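Local coordinates for protein putative tagatose-6-phosphate ketose/aldose isomerase (Escherichia coli, PDB 3C3J) that is of unproven function but belongs to the SIS-domain proteins, with two SIS domains of parallel sheet and helices in each chain, at residues A[62-70]-A[234-245]; A[196-207]-A[330-341]. All blocks are in the same frame, centred on the assembly; numbering follows the deposited sequence.

Contact 1 (A[62-70]-A[234-245])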
loop_
_atom_site.group_PDB
_atom_site.type_symbol
_atom_site.label_atom_id
_atom_site.label_comp_id
_atom_site.label_asym_id
_atom_site.label_seq_id
_atom_site.Cartn_x
_atom_site.Cartn_y
_atom_site.Cartn_z
ATOM N N GLY A 62 1.727 7.049 9.633
ATOM C CA GLY A 62 0.368 6.631 10.011
ATOM C C GLY A 62 -0.682 7.293 9.123
ATOM O O GLY A 62 -0.531 7.359 7.886
ATOM N N THR A 63 -1.730 7.804 9.764
ATOM C CA THR A 63 -2.773 8.588 9.084
ATOM C C THR A 63 -2.224 9.673 8.156
ATOM O O THR A 63 -2.747 9.882 7.075
ATOM C CB THR A 63 -3.716 9.221 10.122
ATOM O OG1 THR A 63 -4.471 8.179 10.766
ATOM C CG2 THR A 63 -4.669 10.236 9.478
ATOM N N SER A 64 -1.158 10.346 8.576
ATOM C CA SER A 64 -0.550 11.414 7.767
ATOM C C SER A 64 0.057 10.870 6.491
ATOM O O SER A 64 0.168 11.608 5.529
ATOM C CB SER A 64 0.491 12.208 8.553
ATOM O OG SER A 64 -0.130 12.949 9.594
ATOM N N ALA A 65 0.445 9.591 6.489
ATOM C CA ALA A 65 0.953 8.954 5.267
ATOM C C ALA A 65 -0.156 8.790 4.240
ATOM O O ALA A 65 0.100 8.792 3.030
ATOM C CB ALA A 65 1.565 7.588 5.578
ATOM N N PHE A 66 -1.391 8.635 4.704
ATOM C CA PHE A 66 -2.491 8.320 3.778
ATOM C C PHE A 66 -2.931 9.534 2.969
ATOM O O PHE A 66 -3.570 9.379 1.932
ATOM C CB PHE A 66 -3.676 7.683 4.531
ATOM C CG PHE A 66 -3.276 6.532 5.409
ATOM C CD1 PHE A 66 -2.219 5.687 5.063
ATOM C CD2 PHE A 66 -3.964 6.273 6.597
ATOM C CE1 PHE A 66 -1.837 4.628 5.915
ATOM C CE2 PHE A 66 -3.594 5.228 7.420
ATOM C CZ PHE A 66 -2.530 4.400 7.082
ATOM N N ILE A 67 -2.544 10.736 3.384
ATOM C CA ILE A 67 -2.823 11.934 2.593
ATOM C C ILE A 67 -2.250 11.771 1.179
ATOM O O ILE A 67 -2.969 11.873 0.210
ATOM C CB ILE A 67 -2.287 13.241 3.256
ATOM C CG1 ILE A 67 -2.962 13.437 4.623
ATOM C CG2 ILE A 67 -2.495 14.496 2.295
ATOM C CD1 ILE A 67 -2.366 14.526 5.454
ATOM N N GLY A 68 -0.955 11.492 1.090
ATOM C CA GLY A 68 -0.295 11.281 -0.181
ATOM C C GLY A 68 -0.898 10.130 -0.942
ATOM O O GLY A 68 -0.978 10.176 -2.148
ATOM N N ASP A 69 -1.300 9.073 -0.243
ATOM C CA ASP A 69 -1.996 7.937 -0.872
ATOM C C ASP A 69 -3.270 8.370 -1.586
ATOM O O ASP A 69 -3.560 7.883 -2.695
ATOM C CB ASP A 69 -2.304 6.839 0.132
ATOM C CG ASP A 69 -1.042 6.123 0.646
ATOM O OD1 ASP A 69 0.039 6.280 0.056
ATOM O OD2 ASP A 69 -1.137 5.404 1.666
ATOM N N ILE A 70 -4.008 9.297 -0.978
ATOM C CA ILE A 70 -5.249 9.796 -1.586
ATOM C C ILE A 70 -4.958 10.767 -2.749
ATOM O O ILE A 70 -5.578 10.640 -3.820
ATOM C CB ILE A 70 -6.164 10.439 -0.554
ATOM C CG1 ILE A 70 -6.550 9.410 0.522
ATOM C CG2 ILE A 70 -7.444 10.996 -1.203
ATOM C CD1 ILE A 70 -7.159 10.003 1.768
ATOM N N GLY A 234 -7.050 6.587 -5.701
ATOM C CA GLY A 234 -6.751 7.296 -4.468
ATOM C C GLY A 234 -7.756 7.110 -3.329
ATOM O O GLY A 234 -7.413 7.309 -2.174
ATOM N N LEU A 235 -8.992 6.714 -3.641
ATOM C CA LEU A 235 -9.951 6.409 -2.584
ATOM C C LEU A 235 -9.575 5.182 -1.780
ATOM O O LEU A 235 -10.108 4.976 -0.690
ATOM C CB LEU A 235 -11.362 6.251 -3.123
ATOM C CG LEU A 235 -12.014 7.501 -3.700
ATOM C CD1 LEU A 235 -13.366 7.129 -4.333
ATOM C CD2 LEU A 235 -12.163 8.619 -2.641
ATOM N N GLN A 236 -8.664 4.358 -2.299
ATOM C CA GLN A 236 -8.106 3.294 -1.494
ATOM C C GLN A 236 -7.398 3.883 -0.248
ATOM O O GLN A 236 -7.462 3.305 0.853
ATOM C CB GLN A 236 -7.179 2.357 -2.288
ATOM C CG GLN A 236 -6.760 1.189 -1.405
ATOM C CD GLN A 236 -5.879 0.145 -2.040
ATOM O OE1 GLN A 236 -5.531 0.189 -3.254
ATOM N NE2 GLN A 236 -5.480 -0.820 -1.202
ATOM N N GLY A 237 -6.730 5.027 -0.411
ATOM C CA GLY A 237 -6.134 5.717 0.736
ATOM C C GLY A 237 -7.163 6.160 1.772
ATOM O O GLY A 237 -6.904 6.109 2.972
ATOM N N ALA A 238 -8.330 6.614 1.312
ATOM C CA ALA A 238 -9.450 6.936 2.200
ATOM C C ALA A 238 -9.954 5.685 2.924
ATOM O O ALA A 238 -10.237 5.718 4.152
ATOM C CB ALA A 238 -10.585 7.605 1.405
ATOM N N ALA A 239 -10.049 4.585 2.181
ATOM C CA ALA A 239 -10.394 3.281 2.778
ATOM C C ALA A 239 -9.393 2.858 3.839
ATOM O O ALA A 239 -9.787 2.370 4.891
ATOM C CB ALA A 239 -10.557 2.203 1.702
ATOM N N ARG A 240 -8.106 3.094 3.580
ATOM C CA ARG A 240 -7.040 2.752 4.519
ATOM C C ARG A 240 -7.125 3.559 5.801
ATOM O O ARG A 240 -7.023 2.990 6.911
ATOM C CB ARG A 240 -5.684 2.954 3.856
ATOM C CG ARG A 240 -4.527 2.369 4.634
ATOM C CD ARG A 240 -3.255 2.491 3.743
ATOM N NE ARG A 240 -2.117 1.799 4.312
ATOM C CZ ARG A 240 -0.922 1.752 3.716
ATOM N NH1 ARG A 240 -0.702 2.380 2.560
ATOM N NH2 ARG A 240 0.066 1.114 4.294
ATOM N N GLU A 241 -7.337 4.863 5.670
ATOM C CA GLU A 241 -7.567 5.725 6.840
ATOM C C GLU A 241 -8.811 5.304 7.640
ATOM O O GLU A 241 -8.802 5.315 8.883
ATOM C CB GLU A 241 -7.715 7.177 6.365
ATOM C CG GLU A 241 -8.130 8.222 7.413
ATOM C CD GLU A 241 -7.357 8.160 8.734
ATOM O OE1 GLU A 241 -6.263 7.533 8.802
ATOM O OE2 GLU A 241 -7.852 8.781 9.705
ATOM N N SER A 242 -9.888 4.993 6.916
ATOM C CA SER A 242 -11.131 4.530 7.509
ATOM C C SER A 242 -10.917 3.253 8.302
ATOM O O SER A 242 -11.397 3.130 9.429
ATOM C CB SER A 242 -12.188 4.326 6.429
ATOM O OG SER A 242 -12.510 5.542 5.793
ATOM N N ALA A 243 -10.183 2.312 7.725
ATOM C CA ALA A 243 -9.884 1.057 8.410
ATOM C C ALA A 243 -9.049 1.338 9.667
ATOM O O ALA A 243 -9.339 0.803 10.718
ATOM C CB ALA A 243 -9.190 0.076 7.463
ATOM N N LEU A 244 -8.020 2.187 9.559
ATOM C CA LEU A 244 -7.159 2.441 10.708
ATOM C C LEU A 244 -7.941 3.100 11.867
ATOM O O LEU A 244 -7.713 2.778 13.041
ATOM C CB LEU A 244 -5.971 3.314 10.313
ATOM C CG LEU A 244 -4.970 3.528 11.452
ATOM C CD1 LEU A 244 -4.474 2.181 12.016
ATOM C CD2 LEU A 244 -3.832 4.427 10.969
ATOM N N LYS A 245 -8.855 4.012 11.550
ATOM C CA LYS A 245 -9.675 4.646 12.583
ATOM C C LYS A 245 -10.454 3.624 13.419
ATOM O O LYS A 245 -10.455 3.711 14.644
ATOM C CB LYS A 245 -10.657 5.662 11.990
ATOM C CG LYS A 245 -10.062 7.003 11.700
ATOM C CD LYS A 245 -9.732 7.696 12.984
ATOM C CE LYS A 245 -8.735 8.781 12.767
ATOM N NZ LYS A 245 -7.387 8.352 12.263
HETATM O O HOH W 1 -4.832 8.601 13.518
#
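Phe66 and Arg240 meet where the helices that follow the first strand of each parallel sheet lie side by side. Strand 55-59 leads into helix 63-79, and strand 226-231 into helix 235-249. The two segments run nearly antiparallel, at 162°, with axes 7.5 Å apart. Phe66 is a knob in a hole formed by Gly237, Arg240, Glu241 and Leu244. Arg240 CG sits over one face of the ring, 3.8 Å from its centroid, in a CH-pi contact. The opposite face is covered by Gly62 O. Arg240 is extended, with CG anti to its own N (chi1 -168°), and this carries the guanidinium across the Phe66 ring to Asp69. There Arg240 NH1 and Asp69 OD2 form a salt bridge of 3.2 Å. The two planes are nearly parallel (7°), but the oxygen is oblique to the guanidinium.

This pairing of equivalent helices joins the two α/β domains of the chain. Gly234 lets the backbones close to 4.1 Å between its CA and Ile70 CA. Gly237 leaves room for the Ile70 and Asp69 side chains. At the other end Thr63 OG1 donates to Glu241 OE1 at 2.7 Å, on the syn side of the carboxylate. Glu241 OE2 takes a salt bridge from Lys245 NZ at 2.6 Å. A water donates to Thr63 OG1 and accepts from Lys245 NZ, bridging the two. Leu244 CD2 meets the Phe66 edge; Leu244 also packs on His266 of the second subunit.

Contact 2 (A[196-207]-A[330-341])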
loop_
_atom_site.group_PDB
_atom_site.type_symbol
_atom_site.label_atom_id
_atom_site.label_comp_id
_atom_site.label_asym_id
_atom_site.label_seq_id
_atom_site.Cartn_x
_atom_site.Cartn_y
_atom_site.Cartn_z
ATOM N N THR A 196 -14.297 27.188 -4.321
ATOM C CA THR A 196 -14.809 25.876 -4.748
ATOM C C THR A 196 -14.952 24.917 -3.560
ATOM O O THR A 196 -15.927 24.163 -3.482
ATOM C CB THR A 196 -13.945 25.214 -5.867
ATOM O OG1 THR A 196 -12.644 24.920 -5.357
ATOM C CG2 THR A 196 -13.808 26.122 -7.108
ATOM N N PHE A 197 -14.020 24.974 -2.611
ATOM C CA PHE A 197 -14.036 24.027 -1.499
ATOM C C PHE A 197 -15.163 24.285 -0.529
ATOM O O PHE A 197 -15.498 23.411 0.256
ATOM C CB PHE A 197 -12.692 23.960 -0.765
ATOM C CG PHE A 197 -12.406 22.619 -0.135
ATOM C CD1 PHE A 197 -12.119 21.496 -0.920
ATOM C CD2 PHE A 197 -12.440 22.466 1.256
ATOM C CE1 PHE A 197 -11.856 20.247 -0.325
ATOM C CE2 PHE A 197 -12.178 21.214 1.853
ATOM C CZ PHE A 197 -11.889 20.111 1.066
ATOM N N ARG A 198 -15.765 25.471 -0.570
ATOM C CA ARG A 198 -16.979 25.705 0.241
ATOM C C ARG A 198 -18.094 24.715 -0.086
ATOM O O ARG A 198 -18.894 24.395 0.776
ATOM C CB ARG A 198 -17.490 27.146 0.092
ATOM C CG ARG A 198 -16.594 28.157 0.761
ATOM C CD ARG A 198 -16.990 29.569 0.407
ATOM N NE ARG A 198 -15.942 30.497 0.803
ATOM C CZ ARG A 198 -15.863 31.081 1.994
ATOM N NH1 ARG A 198 -16.785 30.854 2.928
ATOM N NH2 ARG A 198 -14.843 31.889 2.248
ATOM N N ASP A 199 -18.160 24.226 -1.319
ATOM C CA ASP A 199 -19.156 23.180 -1.655
ATOM C C ASP A 199 -18.844 21.882 -0.904
ATOM O O ASP A 199 -19.748 21.135 -0.542
ATOM C CB ASP A 199 -19.205 22.914 -3.155
ATOM C CG ASP A 199 -19.580 24.160 -3.964
ATOM O OD1 ASP A 199 -20.282 25.036 -3.422
ATOM O OD2 ASP A 199 -19.163 24.277 -5.142
ATOM N N VAL A 200 -17.552 21.613 -0.681
ATOM C CA VAL A 200 -17.147 20.381 0.007
ATOM C C VAL A 200 -17.433 20.526 1.503
ATOM O O VAL A 200 -18.009 19.623 2.122
ATOM C CB VAL A 200 -15.648 20.023 -0.293
ATOM C CG1 VAL A 200 -15.228 18.735 0.426
ATOM C CG2 VAL A 200 -15.410 19.907 -1.808
ATOM N N ALA A 201 -17.054 21.666 2.070
ATOM C CA ALA A 201 -17.354 21.998 3.451
ATOM C C ALA A 201 -18.863 21.973 3.672
ATOM O O ALA A 201 -19.322 21.411 4.646
ATOM C CB ALA A 201 -16.770 23.393 3.817
ATOM N N ASP A 202 -19.622 22.578 2.763
ATOM C CA ASP A 202 -21.101 22.571 2.857
ATOM C C ASP A 202 -21.688 21.140 2.878
ATOM O O ASP A 202 -22.565 20.827 3.656
ATOM C CB ASP A 202 -21.744 23.317 1.671
ATOM C CG ASP A 202 -21.638 24.857 1.765
ATOM O OD1 ASP A 202 -21.177 25.407 2.794
ATOM O OD2 ASP A 202 -22.029 25.528 0.768
ATOM N N ARG A 203 -21.192 20.284 1.993
ATOM C CA ARG A 203 -21.699 18.941 1.884
ATOM C C ARG A 203 -21.329 18.119 3.094
ATOM O O ARG A 203 -22.147 17.391 3.603
ATOM C CB ARG A 203 -21.191 18.281 0.619
ATOM C CG ARG A 203 -21.982 17.079 0.215
ATOM C CD ARG A 203 -21.303 16.428 -0.970
ATOM N NE ARG A 203 -22.232 15.665 -1.767
ATOM C CZ ARG A 203 -21.904 15.098 -2.916
ATOM N NH1 ARG A 203 -20.659 15.182 -3.371
ATOM N NH2 ARG A 203 -22.810 14.450 -3.610
ATOM N N CYS A 204 -20.096 18.276 3.580
ATOM C CA CYS A 204 -19.672 17.552 4.774
ATOM C C CYS A 204 -20.416 18.045 6.025
ATOM O O CYS A 204 -20.761 17.235 6.895
ATOM C CB CYS A 204 -18.150 17.620 4.925
ATOM S SG CYS A 204 -17.328 16.619 3.653
ATOM N N GLN A 205 -20.705 19.339 6.091
ATOM C CA GLN A 205 -21.563 19.878 7.169
ATOM C C GLN A 205 -22.962 19.251 7.086
ATOM O O GLN A 205 -23.530 18.888 8.110
ATOM C CB GLN A 205 -21.615 21.416 7.103
ATOM C CG GLN A 205 -22.440 22.128 8.204
ATOM C CD GLN A 205 -21.750 22.125 9.569
ATOM O OE1 GLN A 205 -20.676 21.543 9.736
ATOM N NE2 GLN A 205 -22.383 22.764 10.564
ATOM N N ALA A 206 -23.504 19.110 5.879
ATOM C CA ALA A 206 -24.805 18.412 5.686
ATOM C C ALA A 206 -24.768 16.930 6.110
ATOM O O ALA A 206 -25.761 16.400 6.660
ATOM C CB ALA A 206 -25.285 18.545 4.238
ATOM N N ILE A 207 -23.633 16.262 5.848
ATOM C CA ILE A 207 -23.469 14.869 6.233
ATOM C C ILE A 207 -23.519 14.782 7.756
ATOM O O ILE A 207 -24.301 14.019 8.326
ATOM C CB ILE A 207 -22.148 14.242 5.690
ATOM C CG1 ILE A 207 -22.237 14.059 4.151
ATOM C CG2 ILE A 207 -21.871 12.894 6.391
ATOM C CD1 ILE A 207 -20.923 13.754 3.432
ATOM N N SER A 330 -25.274 17.895 -4.273
ATOM C CA SER A 330 -24.291 18.934 -4.545
ATOM C C SER A 330 -23.934 18.921 -6.016
ATOM O O SER A 330 -24.383 18.043 -6.780
ATOM C CB SER A 330 -23.017 18.684 -3.737
ATOM O OG SER A 330 -22.374 17.491 -4.202
ATOM N N ARG A 331 -23.066 19.844 -6.410
ATOM C CA ARG A 331 -22.444 19.764 -7.730
ATOM C C ARG A 331 -21.613 18.475 -7.860
ATOM O O ARG A 331 -21.378 17.765 -6.870
ATOM C CB ARG A 331 -21.533 20.948 -7.963
ATOM C CG ARG A 331 -20.344 20.988 -6.984
ATOM C CD ARG A 331 -19.242 21.787 -7.534
ATOM N NE ARG A 331 -18.242 22.130 -6.523
ATOM C CZ ARG A 331 -17.129 21.430 -6.284
ATOM N NH1 ARG A 331 -16.845 20.321 -6.961
ATOM N NH2 ARG A 331 -16.286 21.859 -5.369
ATOM N N HIS A 332 -21.170 18.185 -9.078
ATOM C CA HIS A 332 -20.281 17.023 -9.294
ATOM C C HIS A 332 -18.997 17.280 -8.512
ATOM O O HIS A 332 -18.459 18.389 -8.562
ATOM C CB HIS A 332 -19.943 16.838 -10.775
ATOM C CG HIS A 332 -19.026 15.688 -11.033
ATOM N ND1 HIS A 332 -17.674 15.851 -11.230
ATOM C CD2 HIS A 332 -19.253 14.352 -11.068
ATOM C CE1 HIS A 332 -17.108 14.668 -11.405
ATOM N NE2 HIS A 332 -18.043 13.740 -11.322
ATOM N N PHE A 333 -18.559 16.278 -7.757
ATOM C CA PHE A 333 -17.288 16.295 -7.050
ATOM C C PHE A 333 -16.336 15.319 -7.745
ATOM O O PHE A 333 -16.742 14.244 -8.189
ATOM C CB PHE A 333 -17.447 15.799 -5.597
ATOM C CG PHE A 333 -17.936 16.828 -4.604
ATOM C CD1 PHE A 333 -18.694 17.930 -4.990
ATOM C CD2 PHE A 333 -17.698 16.626 -3.232
ATOM C CE1 PHE A 333 -19.155 18.841 -4.049
ATOM C CE2 PHE A 333 -18.172 17.506 -2.286
ATOM C CZ PHE A 333 -18.917 18.622 -2.698
ATOM N N ILE A 334 -15.062 15.665 -7.798
ATOM C CA ILE A 334 -14.040 14.729 -8.221
ATOM C C ILE A 334 -13.641 13.844 -7.019
ATOM O O ILE A 334 -14.059 14.106 -5.875
ATOM C CB ILE A 334 -12.828 15.443 -8.838
ATOM C CG1 ILE A 334 -12.149 16.379 -7.835
ATOM C CG2 ILE A 334 -13.231 16.220 -10.127
ATOM C CD1 ILE A 334 -10.849 17.049 -8.379
ATOM N N ASP A 335 -12.878 12.780 -7.255
ATOM C CA ASP A 335 -12.672 11.812 -6.182
ATOM C C ASP A 335 -11.890 12.364 -4.997
ATOM O O ASP A 335 -12.171 11.996 -3.862
ATOM C CB ASP A 335 -12.099 10.491 -6.688
ATOM C CG ASP A 335 -13.173 9.559 -7.258
ATOM O OD1 ASP A 335 -14.384 9.751 -6.960
ATOM O OD2 ASP A 335 -12.810 8.615 -8.002
ATOM N N VAL A 336 -10.942 13.263 -5.237
ATOM C CA VAL A 336 -10.206 13.834 -4.105
ATOM C C VAL A 336 -11.125 14.712 -3.225
ATOM O O VAL A 336 -10.878 14.846 -2.017
ATOM C CB VAL A 336 -8.918 14.601 -4.521
ATOM C CG1 VAL A 336 -7.850 13.630 -5.129
ATOM C CG2 VAL A 336 -9.241 15.818 -5.474
ATOM N N GLU A 337 -12.154 15.324 -3.825
ATOM C CA GLU A 337 -13.201 16.036 -3.069
ATOM C C GLU A 337 -14.102 15.087 -2.301
ATOM O O GLU A 337 -14.376 15.325 -1.127
ATOM C CB GLU A 337 -14.024 16.934 -3.985
ATOM C CG GLU A 337 -13.183 18.099 -4.563
ATOM C CD GLU A 337 -13.966 18.956 -5.551
ATOM O OE1 GLU A 337 -14.770 18.364 -6.305
ATOM O OE2 GLU A 337 -13.757 20.203 -5.586
ATOM N N GLN A 338 -14.544 14.018 -2.967
ATOM C CA GLN A 338 -15.325 12.937 -2.332
ATOM C C GLN A 338 -14.688 12.291 -1.107
ATOM O O GLN A 338 -15.398 11.840 -0.213
ATOM C CB GLN A 338 -15.554 11.790 -3.321
ATOM C CG GLN A 338 -16.588 12.050 -4.395
ATOM C CD GLN A 338 -17.325 10.772 -4.778
ATOM O OE1 GLN A 338 -16.721 9.753 -5.197
ATOM N NE2 GLN A 338 -18.620 10.809 -4.632
ATOM N N ALA A 339 -13.360 12.178 -1.110
ATOM C CA ALA A 339 -12.624 11.572 -0.010
ATOM C C ALA A 339 -13.060 12.202 1.317
ATOM O O ALA A 339 -13.248 11.505 2.303
ATOM C CB ALA A 339 -11.098 11.739 -0.202
ATOM N N PHE A 340 -13.243 13.516 1.318
ATOM C CA PHE A 340 -13.684 14.253 2.521
ATOM C C PHE A 340 -15.062 13.776 3.015
ATOM O O PHE A 340 -15.259 13.501 4.203
ATOM C CB PHE A 340 -13.678 15.753 2.247
ATOM C CG PHE A 340 -12.297 16.301 2.018
ATOM C CD1 PHE A 340 -11.547 16.801 3.069
ATOM C CD2 PHE A 340 -11.743 16.304 0.753
ATOM C CE1 PHE A 340 -10.269 17.280 2.847
ATOM C CE2 PHE A 340 -10.447 16.803 0.518
ATOM C CZ PHE A 340 -9.715 17.274 1.559
ATOM N N CYS A 341 -15.993 13.639 2.089
ATOM C CA CYS A 341 -17.338 13.121 2.385
ATOM C C CYS A 341 -17.299 11.710 2.970
ATOM O O CYS A 341 -17.921 11.460 3.990
ATOM C CB CYS A 341 -18.184 13.097 1.124
ATOM S SG CYS A 341 -18.265 14.688 0.211
HETATM O O HOH W 2 -13.006 22.241 -4.032
HETATM O O HOH W 3 -22.699 15.220 -6.575
#
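Arg331 turns its guanidinium edge toward Asp199, Thr196, Glu337 and His332, in a salt-bridge network with Asp199 and Glu337. The network joins helix 198-210 to the loop leading into helix 335-356, the last helix of the chain. Arg331 NE donates to the anti lone pair of Asp199 OD2 at 2.7 Å, nearly straight at 163°. Arg331 NH2 reaches Thr196 O from above the carbonyl plane, while Asp199 N comes to the same oxygen from the opposite face. Arg331 NH1 and NH2 grip Glu337 end-on, one nitrogen to each oxygen, and NH1 also donates to His332 O. Glu337 OE1 accepts from Ile334 N too, at the N-cap position. These bonds fix the rotation of the guanidinium, and Phe333 CE1 lies over one of its faces.

The Arg203 chain is extended, with CG anti to the backbone N (chi1 -162°), which brings NH1 over the face of Phe333. The contact is cation-pi, with CZ 4.4 Å from the ring centroid. The guanidinium stands steeply to the ring, at 73°. Pro328 O takes the NE hydrogen of Arg203. Between Phe333 and Phe340, Val200 divides its methyls: CG2 packs on Phe333 CE2 and CG1 on Phe340 CB. Phe197 points its edge at the face of Phe340 in a T-shaped pair, centroids 4.9 Å apart. Trp27 also packs edge-to-face with Phe340. Toward the C-terminal end of 196-207, Ile207 CD1 rests 3.6 Å from Cys341 CB.

Contacts 1 and 2 have centres about 17 Å apart and touch directly. Leu235 CD2 packs 3.6 Å from Asp335 O, and Ile70 CG2 lies 3.9 Å from Ala339 CB. Along the chain the segments alternate: 62-70, 196-207, 234-245, then 330-341. Contact 1 pairs the helices after the first strand of each sheet, its centre about 5 Å from the centre of the chain. Contact 2 lies further out and packs helix 198-210 against the start of helix 335-356. That last helix links the two, since Leu343 and Ala346 on it also touch Glu241 and Ser242. Helix 174-187 likewise touches both contacts, through Ile70 and Phe340. Helices 63-79, 235-249, 174-187 and 335-356 thus pack together where the two domains meet.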